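PDB 5UXY: DegV family protein from [Eubacterium] eligens, which probably binds fatty acids, as other members of the DegV family do, and holds a bound heptadecanoic acid. Local coordinates for residues A[9-14]-A[116-121]; A[56-61]-A[162-167]; A[157-162]-A[264-269]. One frame throughout, in Å; residues are numbered along the deposited sequence.

Contact 1: A[9-14]-A[116-121]; sequences DSACDI and KSTGPQ. With X90 (heptadecanoic acid), chain D.
The T118 side chain touches A11 with one branch, and the D13 carboxylate rests on G119. T118 OG1 lies anti to the backbone N (chi1 -164°) and comes to 3.7 Å from A11 CB. The OG1 is buried and has no polar partner. The methyl CG2 is the other branch and packs against the fatty acid chain, with T118 CG2 3.9 Å from X90 C39. D13 has CG beside its backbone N and anti to the carbonyl carbon (chi1 -55°). This brings D13 OD2 to 3.4 Å from G119 CA. D13 OD1 accepts from the backbone N of G259, just before helix 260-266, and this bond holds the carboxylate in place. Between these side chains G119 N gives a weak hydrogen bond to A11 O at 3.0 Å, bent to 123° at the hydrogen. The CA-H of G119 touches the same oxygen, with G119 CA 3.1 Å from A11 O.

The two segments are loops that follow parallel strands 5-9 and 109-114 of the N-terminal sheet, and 116-121 runs into helix 119-134. An Asx turn shapes the first loop: D9 OD1 accepts from A11 N at 2.9 Å through its anti lone pair. D9 OD2 accepts from I83 N, so both carboxylate oxygens are used. In the second loop S117 OG donates to Q121 OE1 at 2.7 Å. Q121 NE2 bonds to T153.

Contact 2: A[56-61]-A[162-167]; sequences GRSYTA and LHNLAQ. With X90 (heptadecanoic acid), chain D.
The loop leading into strand 59-61 passes beside helix 163-167, with R57 closest to Q167 and S58 closest to N164 by their CA atoms, which lie 7.5 and 7.6 Å apart. Q167 is the central residue. Its CG sits between the backbone N and the carbonyl carbon (chi1 75°), and beyond CG the chain is extended toward the loop. The amide oxygen takes two hydrogen bonds from the same face of its plane. R57 NE donates to Q167 OE1 at 3.2 Å in a nearly straight bond, 175° at the hydrogen, and the oxygen lies in the guanidinium plane. S58 N reaches Q167 OE1 at 3.2 Å from above the amide plane. The R57 and Q167 side chains run past each other in opposite directions, and their flat ends are turned 54° apart. One face of the guanidinium has Q167 O over its rim. The opposite face has Y59 CZ.

The contact joins the edge of the N-terminal sheet, where strand 59-61 pairs with 21-30, to a short helix of the C-terminal domain. Such a two-domain arrangement, with the lipid between the domains, is the known DegV fold. T60, on the same strand, donates from OG1 to the carboxylate oxygen X90 O19. The modelled 2.5 Å between T60 OG1 and X90 O19 is doubtfully short. T60 OG1 also bonds to Y265 OH.

The other end of the Q167 amide is also held. Q167 NE2 donates to N164 OD1 at 3.0 Å, with that oxygen in the plane of the Q167 amide. A water accepts from Q167 NE2, donates to G56 O and bonds to S58 OG. S58 OG also bonds to Y264 OH, and N164 ND2 to Y264 O.

Contact 3: A[157-162]-A[264-269]; sequences CSLKSL and YYAERG. With NA (sodium ion), chain B; X90 (heptadecanoic acid), chain D.
A water links K160 to A266 and R268 where the helix ends, in place of direct backbone bonds between the two segments. The water accepts from K160 N at 2.8 Å and lies 2.7 Å from A266 O and 2.9 Å from R268 O. A second water donates to S158 O and G269 O. E267 is the first residue beyond helix 260-266 and has positive phi. Its carboxylate meets the S161 hydroxyl, which lies anti to the backbone N (chi1 172°). S161 OG is 3.1 Å from E267 OE1, a weak bond whose proton has another acceptor within reach. The main polar partner of E267 is N164 N, which donates to OE2. L159 CD2 packs on A266 CB at 3.8 Å. The K160 chain is extended and lies along G269, with K160 CD 3.9 Å from G269 CA. The Y265 ring has the CD2 atom of Y264 over the centre of one face, and the fatty acid chain crosses the other face toward its rim. K160 O binds the sodium ion at 2.6 Å, together with A179 O, I184 O and two waters.

The contact ties strand 153-159 of the C-terminal sheet to helix 260-266, which lines the lipid site. Waters bridge the backbones. The E267 carboxylate, placed at the N-terminal end of helix 163-167, is probably favoured there as an anion.

Overall arrangement
From the N terminus, the loop after strand 5-9 comes first. Contact 1 closes when the chain reaches the start of helix 119-134, about 100 residues on. Segment 56-61 lies within that span, but its partner 162-167 comes later, so contacts 1 and 2 cross. Contact 3 opens at 157-162, after contact 1 has closed, and ends at 264-269. It crosses contact 2, and the two share L162. Contact 1 ties loops of the N-terminal sheet together, and the start of helix 119-134 touches strands 153-159 and 271-276 of the second sheet. Contact 2 bridges the two domains, and contact 3 joins strand and helix in the C-terminal part. Contacts 2 and 3 touch through strand 59-61 and helix 260-266. All three border the fatty acid.

Contact 1: A[9-14]-A[116-121]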
loop_
_atom_site.group_PDB
_atom_site.type_symbol
_atom_site.label_atom_id
_atom_site.label_comp_id
_atom_site.label_asym_id
_atom_site.label_seq_id
_atom_site.Cartn_x
_atom_site.Cartn_y
_atom_site.Cartn_z
ATOM N N ASP A 9 -5.847 -4.875 -4.873
ATOM C CA ASP A 9 -6.810 -4.388 -3.918
ATOM C C ASP A 9 -6.592 -2.891 -3.625
ATOM O O ASP A 9 -5.566 -2.296 -3.955
ATOM C CB ASP A 9 -6.768 -5.223 -2.657
ATOM C CG ASP A 9 -5.474 -5.068 -1.923
ATOM O OD1 ASP A 9 -5.171 -3.926 -1.462
ATOM O OD2 ASP A 9 -4.777 -6.097 -1.763
ATOM N N SER A 10 -7.594 -2.283 -2.983
ATOM C CA SER A 10 -7.661 -0.813 -2.878
ATOM C C SER A 10 -6.602 -0.260 -1.922
ATOM O O SER A 10 -6.385 0.970 -1.877
ATOM C CB SER A 10 -9.065 -0.367 -2.429
ATOM O OG SER A 10 -9.333 -0.777 -1.092
ATOM N N ALA A 11 -5.904 -1.141 -1.203
ATOM C CA ALA A 11 -4.735 -0.669 -0.439
ATOM C C ALA A 11 -3.638 -0.088 -1.322
ATOM O O ALA A 11 -2.689 0.496 -0.782
ATOM C CB ALA A 11 -4.135 -1.803 0.417
ATOM N N CYS A 12 -3.732 -0.222 -2.649
ATOM C CA CYS A 12 -2.712 0.369 -3.501
ATOM C C CYS A 12 -2.923 1.860 -3.699
ATOM O O CYS A 12 -2.078 2.518 -4.322
ATOM C CB CYS A 12 -2.680 -0.329 -4.863
ATOM S SG CYS A 12 -4.184 0.036 -5.887
ATOM N N ASP A 13 -4.048 2.390 -3.225
ATOM C CA ASP A 13 -4.418 3.815 -3.204
ATOM C C ASP A 13 -4.776 4.409 -4.578
ATOM O O ASP A 13 -5.171 5.591 -4.624
ATOM C CB ASP A 13 -3.316 4.722 -2.596
ATOM C CG ASP A 13 -2.865 4.269 -1.130
ATOM O OD1 ASP A 13 -3.746 4.081 -0.270
ATOM O OD2 ASP A 13 -1.620 4.131 -0.868
ATOM N N ILE A 14 -4.672 3.667 -5.678
ATOM C CA ILE A 14 -4.898 4.233 -7.007
ATOM C C ILE A 14 -6.056 3.521 -7.671
ATOM O O ILE A 14 -6.454 2.430 -7.262
ATOM C CB ILE A 14 -3.672 4.165 -7.895
ATOM C CG1 ILE A 14 -3.192 2.719 -8.041
ATOM C CG2 ILE A 14 -2.578 5.036 -7.290
ATOM C CD1 ILE A 14 -2.249 2.537 -9.199
ATOM N N LYS A 116 3.815 -8.411 0.141
ATOM C CA LYS A 116 4.490 -8.333 1.433
ATOM C C LYS A 116 4.506 -6.903 1.967
ATOM O O LYS A 116 5.341 -6.547 2.813
ATOM C CB LYS A 116 5.907 -8.856 1.303
ATOM C CG LYS A 116 5.986 -10.282 0.758
ATOM C CD LYS A 116 7.437 -10.487 0.205
ATOM C CE LYS A 116 7.873 -11.920 0.193
ATOM N NZ LYS A 116 9.365 -12.011 0.132
ATOM N N SER A 117 3.572 -6.082 1.527
ATOM C CA SER A 117 3.610 -4.683 1.968
ATOM C C SER A 117 2.234 -4.041 1.732
ATOM O O SER A 117 1.216 -4.714 1.859
ATOM C CB SER A 117 4.765 -3.994 1.227
ATOM O OG SER A 117 4.918 -2.651 1.667
ATOM N N THR A 118 2.217 -2.748 1.383
ATOM C CA THR A 118 0.952 -2.012 1.223
ATOM C C THR A 118 1.253 -0.740 0.425
ATOM O O THR A 118 2.409 -0.432 0.146
ATOM C CB THR A 118 0.319 -1.652 2.581
ATOM O OG1 THR A 118 -1.052 -1.295 2.375
ATOM C CG2 THR A 118 1.074 -0.445 3.252
ATOM N N GLY A 119 0.188 -0.049 0.020
ATOM C CA GLY A 119 0.268 1.310 -0.472
ATOM C C GLY A 119 1.333 1.517 -1.532
ATOM O O GLY A 119 1.287 0.914 -2.609
ATOM N N PRO A 120 2.303 2.421 -1.281
ATOM C CA PRO A 120 3.195 2.807 -2.378
ATOM C C PRO A 120 4.078 1.675 -2.853
ATOM O O PRO A 120 4.573 1.730 -3.987
ATOM C CB PRO A 120 4.027 3.980 -1.791
ATOM C CG PRO A 120 3.880 3.797 -0.290
ATOM C CD PRO A 120 2.455 3.312 -0.115
ATOM N N GLN A 121 4.295 0.644 -2.028
ATOM C CA GLN A 121 5.077 -0.487 -2.514
ATOM C C GLN A 121 4.257 -1.323 -3.504
ATOM O O GLN A 121 4.778 -1.751 -4.549
ATOM C CB GLN A 121 5.593 -1.313 -1.323
ATOM C CG GLN A 121 6.652 -2.383 -1.754
ATOM C CD GLN A 121 7.611 -2.777 -0.623
ATOM O OE1 GLN A 121 7.333 -2.568 0.559
ATOM N NE2 GLN A 121 8.738 -3.400 -0.986
HETATM O O19 X90 D . -9.142 -6.264 6.781
HETATM C C21 X90 D . -8.126 -6.585 6.091
HETATM O O21 X90 D . -7.928 -7.828 5.820
HETATM C C22 X90 D . -7.155 -5.457 5.667
HETATM C C23 X90 D . -6.139 -5.293 6.824
HETATM C C24 X90 D . -4.965 -4.373 6.400
HETATM C C25 X90 D . -3.919 -4.371 7.561
HETATM C C26 X90 D . -2.596 -3.637 7.271
HETATM C C27 X90 D . -2.818 -2.381 6.437
HETATM C C28 X90 D . -1.579 -1.456 6.456
HETATM C C29 X90 D . -1.959 -0.018 6.051
HETATM C C30 X90 D . -0.072 1.283 7.586
HETATM C C31 X90 D . 1.472 1.225 7.289
HETATM C C32 X90 D . 1.941 -0.237 7.457
HETATM C C33 X90 D . 3.127 -0.635 6.572
HETATM C C34 X90 D . 3.660 -2.064 6.843
HETATM C C35 X90 D . 3.309 -2.985 5.661
HETATM C C36 X90 D . 3.710 -4.464 5.807
HETATM C C39 X90 D . -0.875 1.076 6.258
#

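Contact 2: A[56-61]-A[162-167]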
loop_
_atom_site.group_PDB
_atom_site.type_symbol
_atom_site.label_atom_id
_atom_site.label_comp_id
_atom_site.label_asym_id
_atom_site.label_seq_id
_atom_site.Cartn_x
_atom_site.Cartn_y
_atom_site.Cartn_z
ATOM N N GLY A 56 -16.787 3.526 19.512
ATOM C CA GLY A 56 -16.817 2.086 19.365
ATOM C C GLY A 56 -15.677 1.514 18.523
ATOM O O GLY A 56 -14.816 2.216 17.992
ATOM N N ARG A 57 -15.678 0.190 18.434
ATOM C CA ARG A 57 -14.723 -0.546 17.617
ATOM C C ARG A 57 -14.991 -0.284 16.142
ATOM O O ARG A 57 -16.119 -0.006 15.740
ATOM C CB ARG A 57 -14.835 -2.047 17.893
ATOM C CG ARG A 57 -14.140 -2.529 19.168
ATOM C CD ARG A 57 -13.157 -3.659 18.837
ATOM N NE ARG A 57 -12.369 -3.378 17.624
ATOM C CZ ARG A 57 -12.002 -4.309 16.740
ATOM N NH1 ARG A 57 -11.308 -3.995 15.660
ATOM N NH2 ARG A 57 -12.360 -5.568 16.922
ATOM N N SER A 58 -13.936 -0.357 15.322
ATOM C CA SER A 58 -14.115 -0.307 13.879
ATOM C C SER A 58 -13.281 -1.429 13.283
ATOM O O SER A 58 -12.333 -1.915 13.908
ATOM C CB SER A 58 -13.747 1.064 13.277
ATOM O OG SER A 58 -12.495 1.536 13.806
ATOM N N TYR A 59 -13.654 -1.820 12.063
ATOM C CA TYR A 59 -13.169 -3.064 11.464
ATOM C C TYR A 59 -12.847 -2.842 9.999
ATOM O O TYR A 59 -13.351 -1.904 9.387
ATOM C CB TYR A 59 -14.230 -4.153 11.540
ATOM C CG TYR A 59 -14.809 -4.339 12.927
ATOM C CD1 TYR A 59 -14.159 -5.134 13.857
ATOM C CD2 TYR A 59 -15.979 -3.698 13.308
ATOM C CE1 TYR A 59 -14.667 -5.302 15.146
ATOM C CE2 TYR A 59 -16.502 -3.866 14.594
ATOM C CZ TYR A 59 -15.830 -4.665 15.500
ATOM O OH TYR A 59 -16.309 -4.859 16.774
ATOM N N THR A 60 -11.987 -3.716 9.428
ATOM C CA THR A 60 -11.854 -3.787 7.979
ATOM C C THR A 60 -12.134 -5.215 7.493
ATOM O O THR A 60 -12.045 -6.181 8.253
ATOM C CB THR A 60 -10.462 -3.332 7.495
ATOM O OG1 THR A 60 -9.444 -4.159 8.084
ATOM C CG2 THR A 60 -10.224 -1.847 7.933
ATOM N N ALA A 61 -12.419 -5.322 6.206
ATOM C CA ALA A 61 -12.705 -6.608 5.584
ATOM C C ALA A 61 -12.077 -6.678 4.207
ATOM O O ALA A 61 -12.110 -5.701 3.459
ATOM C CB ALA A 61 -14.212 -6.833 5.450
ATOM N N LEU A 162 -1.577 5.072 15.981
ATOM C CA LEU A 162 -1.624 3.653 15.624
ATOM C C LEU A 162 -2.819 2.992 16.271
ATOM O O LEU A 162 -2.838 1.775 16.448
ATOM C CB LEU A 162 -0.327 2.946 16.030
ATOM C CG LEU A 162 0.899 3.388 15.196
ATOM C CD1 LEU A 162 1.566 4.563 15.784
ATOM C CD2 LEU A 162 1.891 2.242 15.014
ATOM N N HIS A 163 -3.831 3.797 16.613
ATOM C CA HIS A 163 -4.993 3.290 17.345
ATOM C C HIS A 163 -5.739 2.232 16.531
ATOM O O HIS A 163 -6.098 1.175 17.049
ATOM C CB HIS A 163 -5.926 4.461 17.665
ATOM C CG HIS A 163 -7.192 4.050 18.337
ATOM N ND1 HIS A 163 -7.216 3.537 19.617
ATOM C CD2 HIS A 163 -8.477 4.031 17.891
ATOM C CE1 HIS A 163 -8.465 3.242 19.941
ATOM N NE2 HIS A 163 -9.251 3.542 18.917
ATOM N N ASN A 164 -5.998 2.518 15.257
ATOM C CA ASN A 164 -6.747 1.558 14.435
ATOM C C ASN A 164 -5.959 0.272 14.161
ATOM O O ASN A 164 -6.541 -0.833 14.156
ATOM C CB ASN A 164 -7.170 2.258 13.133
ATOM C CG ASN A 164 -8.183 3.315 13.390
ATOM O OD1 ASN A 164 -8.894 3.245 14.394
ATOM N ND2 ASN A 164 -8.270 4.297 12.513
ATOM N N LEU A 165 -4.655 0.373 13.865
ATOM C CA LEU A 165 -3.821 -0.822 13.806
ATOM C C LEU A 165 -3.901 -1.623 15.110
ATOM O O LEU A 165 -4.048 -2.847 15.097
ATOM C CB LEU A 165 -2.347 -0.446 13.526
ATOM C CG LEU A 165 -2.029 0.018 12.100
ATOM C CD1 LEU A 165 -0.725 0.854 12.135
ATOM C CD2 LEU A 165 -1.878 -1.216 11.162
ATOM N N ALA A 166 -3.763 -0.942 16.252
ATOM C CA ALA A 166 -3.669 -1.643 17.518
ATOM C C ALA A 166 -5.001 -2.280 17.897
ATOM O O ALA A 166 -5.021 -3.401 18.399
ATOM C CB ALA A 166 -3.229 -0.698 18.621
ATOM N N GLN A 167 -6.124 -1.587 17.656
ATOM C CA GLN A 167 -7.393 -2.187 18.073
ATOM C C GLN A 167 -7.750 -3.364 17.187
ATOM O O GLN A 167 -8.539 -4.212 17.601
ATOM C CB GLN A 167 -8.526 -1.148 18.078
ATOM C CG GLN A 167 -9.020 -0.779 16.709
ATOM C CD GLN A 167 -10.309 0.041 16.687
ATOM O OE1 GLN A 167 -11.342 -0.379 17.211
ATOM N NE2 GLN A 167 -10.258 1.187 16.037
HETATM O O19 X90 D . -9.142 -6.264 6.781
HETATM C C21 X90 D . -8.126 -6.585 6.091
HETATM O O21 X90 D . -7.928 -7.828 5.820
HETATM C C22 X90 D . -7.155 -5.457 5.667
HETATM C C23 X90 D . -6.139 -5.293 6.824
HETATM C C24 X90 D . -4.965 -4.373 6.400
HETATM C C25 X90 D . -3.919 -4.371 7.561
HETATM C C26 X90 D . -2.596 -3.637 7.271
HETATM C C27 X90 D . -2.818 -2.381 6.437
HETATM C C28 X90 D . -1.579 -1.456 6.456
HETATM C C29 X90 D . -1.959 -0.018 6.051
HETATM C C30 X90 D . -0.072 1.283 7.586
HETATM C C31 X90 D . 1.472 1.225 7.289
HETATM C C32 X90 D . 1.941 -0.237 7.457
HETATM C C33 X90 D . 3.127 -0.635 6.572
HETATM C C34 X90 D . 3.660 -2.064 6.843
HETATM C C35 X90 D . 3.309 -2.985 5.661
HETATM C C36 X90 D . 3.710 -4.464 5.807
HETATM C C39 X90 D . -0.875 1.076 6.258
HETATM O O HOH W 1 -12.940 2.885 15.941
#

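Contact 3: A[157-162]-A[264-269]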
loop_
_atom_site.group_PDB
_atom_site.type_symbol
_atom_site.label_atom_id
_atom_site.label_comp_id
_atom_site.label_asym_id
_atom_site.label_seq_id
_atom_site.Cartn_x
_atom_site.Cartn_y
_atom_site.Cartn_z
ATOM N N CYS A 157 7.344 4.160 6.926
ATOM C CA CYS A 157 6.152 4.929 7.208
ATOM C C CYS A 157 6.430 5.763 8.448
ATOM O O CYS A 157 7.340 5.469 9.215
ATOM C CB CYS A 157 4.911 4.073 7.429
ATOM S SG CYS A 157 5.048 2.915 8.786
ATOM N N SER A 158 5.635 6.799 8.620
ATOM C CA SER A 158 5.647 7.566 9.856
ATOM C C SER A 158 4.211 7.841 10.256
ATOM O O SER A 158 3.483 8.510 9.511
ATOM C CB SER A 158 6.413 8.886 9.671
ATOM O OG SER A 158 6.522 9.536 10.946
ATOM N N LEU A 159 3.785 7.333 11.404
ATOM C CA LEU A 159 2.384 7.384 11.803
ATOM C C LEU A 159 2.219 8.197 13.080
ATOM O O LEU A 159 2.924 7.952 14.059
ATOM C CB LEU A 159 1.825 5.971 12.035
ATOM C CG LEU A 159 2.151 5.034 10.881
ATOM C CD1 LEU A 159 1.490 3.671 11.180
ATOM C CD2 LEU A 159 1.605 5.662 9.571
ATOM N N LYS A 160 1.250 9.109 13.090
ATOM C CA LYS A 160 1.001 9.938 14.275
ATOM C C LYS A 160 0.074 9.263 15.258
ATOM O O LYS A 160 0.005 9.676 16.426
ATOM C CB LYS A 160 0.384 11.287 13.864
ATOM C CG LYS A 160 1.281 12.004 12.839
ATOM C CD LYS A 160 0.904 13.496 12.685
ATOM C CE LYS A 160 2.084 14.262 11.999
ATOM N NZ LYS A 160 1.742 15.707 11.861
ATOM N N SER A 161 -0.658 8.262 14.800
ATOM C CA SER A 161 -1.535 7.473 15.654
ATOM C C SER A 161 -1.579 6.052 15.095
ATOM O O SER A 161 -1.621 5.866 13.881
ATOM C CB SER A 161 -2.933 8.075 15.714
ATOM O OG SER A 161 -3.842 7.208 16.403
ATOM N N LEU A 162 -1.577 5.072 15.981
ATOM C CA LEU A 162 -1.624 3.653 15.624
ATOM C C LEU A 162 -2.819 2.992 16.271
ATOM O O LEU A 162 -2.838 1.775 16.448
ATOM C CB LEU A 162 -0.327 2.946 16.030
ATOM C CG LEU A 162 0.899 3.388 15.196
ATOM C CD1 LEU A 162 1.566 4.563 15.784
ATOM C CD2 LEU A 162 1.891 2.242 15.014
ATOM N N TYR A 264 -7.389 4.684 6.831
ATOM C CA TYR A 264 -7.890 4.134 8.088
ATOM C C TYR A 264 -6.736 3.659 8.986
ATOM O O TYR A 264 -6.710 3.965 10.187
ATOM C CB TYR A 264 -8.873 2.980 7.789
ATOM C CG TYR A 264 -9.306 2.259 9.021
ATOM C CD1 TYR A 264 -10.273 2.838 9.849
ATOM C CD2 TYR A 264 -8.740 1.028 9.393
ATOM C CE1 TYR A 264 -10.664 2.210 11.049
ATOM C CE2 TYR A 264 -9.157 0.363 10.575
ATOM C CZ TYR A 264 -10.114 0.970 11.393
ATOM O OH TYR A 264 -10.505 0.362 12.553
ATOM N N TYR A 265 -5.789 2.883 8.418
ATOM C CA TYR A 265 -4.714 2.284 9.215
ATOM C C TYR A 265 -3.524 3.229 9.433
ATOM O O TYR A 265 -2.882 3.170 10.506
ATOM C CB TYR A 265 -4.226 0.984 8.562
ATOM C CG TYR A 265 -5.140 -0.158 8.889
ATOM C CD1 TYR A 265 -5.334 -0.543 10.240
ATOM C CD2 TYR A 265 -5.847 -0.837 7.881
ATOM C CE1 TYR A 265 -6.198 -1.601 10.582
ATOM C CE2 TYR A 265 -6.726 -1.906 8.220
ATOM C CZ TYR A 265 -6.872 -2.281 9.549
ATOM O OH TYR A 265 -7.735 -3.283 9.933
ATOM N N ALA A 266 -3.217 4.101 8.470
ATOM C CA ALA A 266 -2.131 5.064 8.718
ATOM C C ALA A 266 -2.580 6.266 9.559
ATOM O O ALA A 266 -1.755 6.883 10.258
ATOM C CB ALA A 266 -1.528 5.532 7.391
ATOM N N GLU A 267 -3.860 6.605 9.503
ATOM C CA GLU A 267 -4.555 7.672 10.243
ATOM C C GLU A 267 -4.145 9.077 9.825
ATOM O O GLU A 267 -3.161 9.276 9.120
ATOM C CB GLU A 267 -4.407 7.492 11.748
ATOM C CG GLU A 267 -5.150 6.236 12.131
ATOM C CD GLU A 267 -5.419 6.139 13.610
ATOM O OE1 GLU A 267 -5.958 7.109 14.169
ATOM O OE2 GLU A 267 -5.088 5.092 14.205
ATOM N N ARG A 268 -4.959 10.061 10.205
ATOM C CA ARG A 268 -4.664 11.445 9.847
ATOM C C ARG A 268 -3.229 11.800 10.200
ATOM O O ARG A 268 -2.752 11.473 11.293
ATOM C CB ARG A 268 -5.634 12.363 10.627
ATOM C CG ARG A 268 -6.046 13.601 9.934
ATOM C CD ARG A 268 -7.356 14.088 10.559
ATOM N NE ARG A 268 -8.363 14.247 9.523
ATOM C CZ ARG A 268 -9.676 14.231 9.722
ATOM N NH1 ARG A 268 -10.178 14.072 10.952
ATOM N NH2 ARG A 268 -10.486 14.406 8.681
ATOM N N GLY A 269 -2.547 12.479 9.260
ATOM C CA GLY A 269 -1.183 12.883 9.444
ATOM C C GLY A 269 -0.168 11.892 8.907
ATOM O O GLY A 269 1.016 12.240 8.777
HETATM NA NA NA B . 1.348 11.114 18.167
HETATM O O19 X90 D . -9.142 -6.264 6.781
HETATM C C21 X90 D . -8.126 -6.585 6.091
HETATM O O21 X90 D . -7.928 -7.828 5.820
HETATM C C22 X90 D . -7.155 -5.457 5.667
HETATM C C23 X90 D . -6.139 -5.293 6.824
HETATM C C24 X90 D . -4.965 -4.373 6.400
HETATM C C25 X90 D . -3.919 -4.371 7.561
HETATM C C26 X90 D . -2.596 -3.637 7.271
HETATM C C27 X90 D . -2.818 -2.381 6.437
HETATM C C28 X90 D . -1.579 -1.456 6.456
HETATM C C29 X90 D . -1.959 -0.018 6.051
HETATM C C30 X90 D . -0.072 1.283 7.586
HETATM C C31 X90 D . 1.472 1.225 7.289
HETATM C C32 X90 D . 1.941 -0.237 7.457
HETATM C C33 X90 D . 3.127 -0.635 6.572
HETATM C C34 X90 D . 3.660 -2.064 6.843
HETATM C C35 X90 D . 3.309 -2.985 5.661
HETATM C C36 X90 D . 3.710 -4.464 5.807
HETATM C C39 X90 D . -0.875 1.076 6.258
HETATM O O HOH W 2 3.476 11.347 9.589
HETATM O O HOH W 3 -1.089 9.123 11.539
HETATM O O HOH W 4 -0.771 11.872 18.698
HETATM O O HOH W 5 1.526 13.066 17.023
#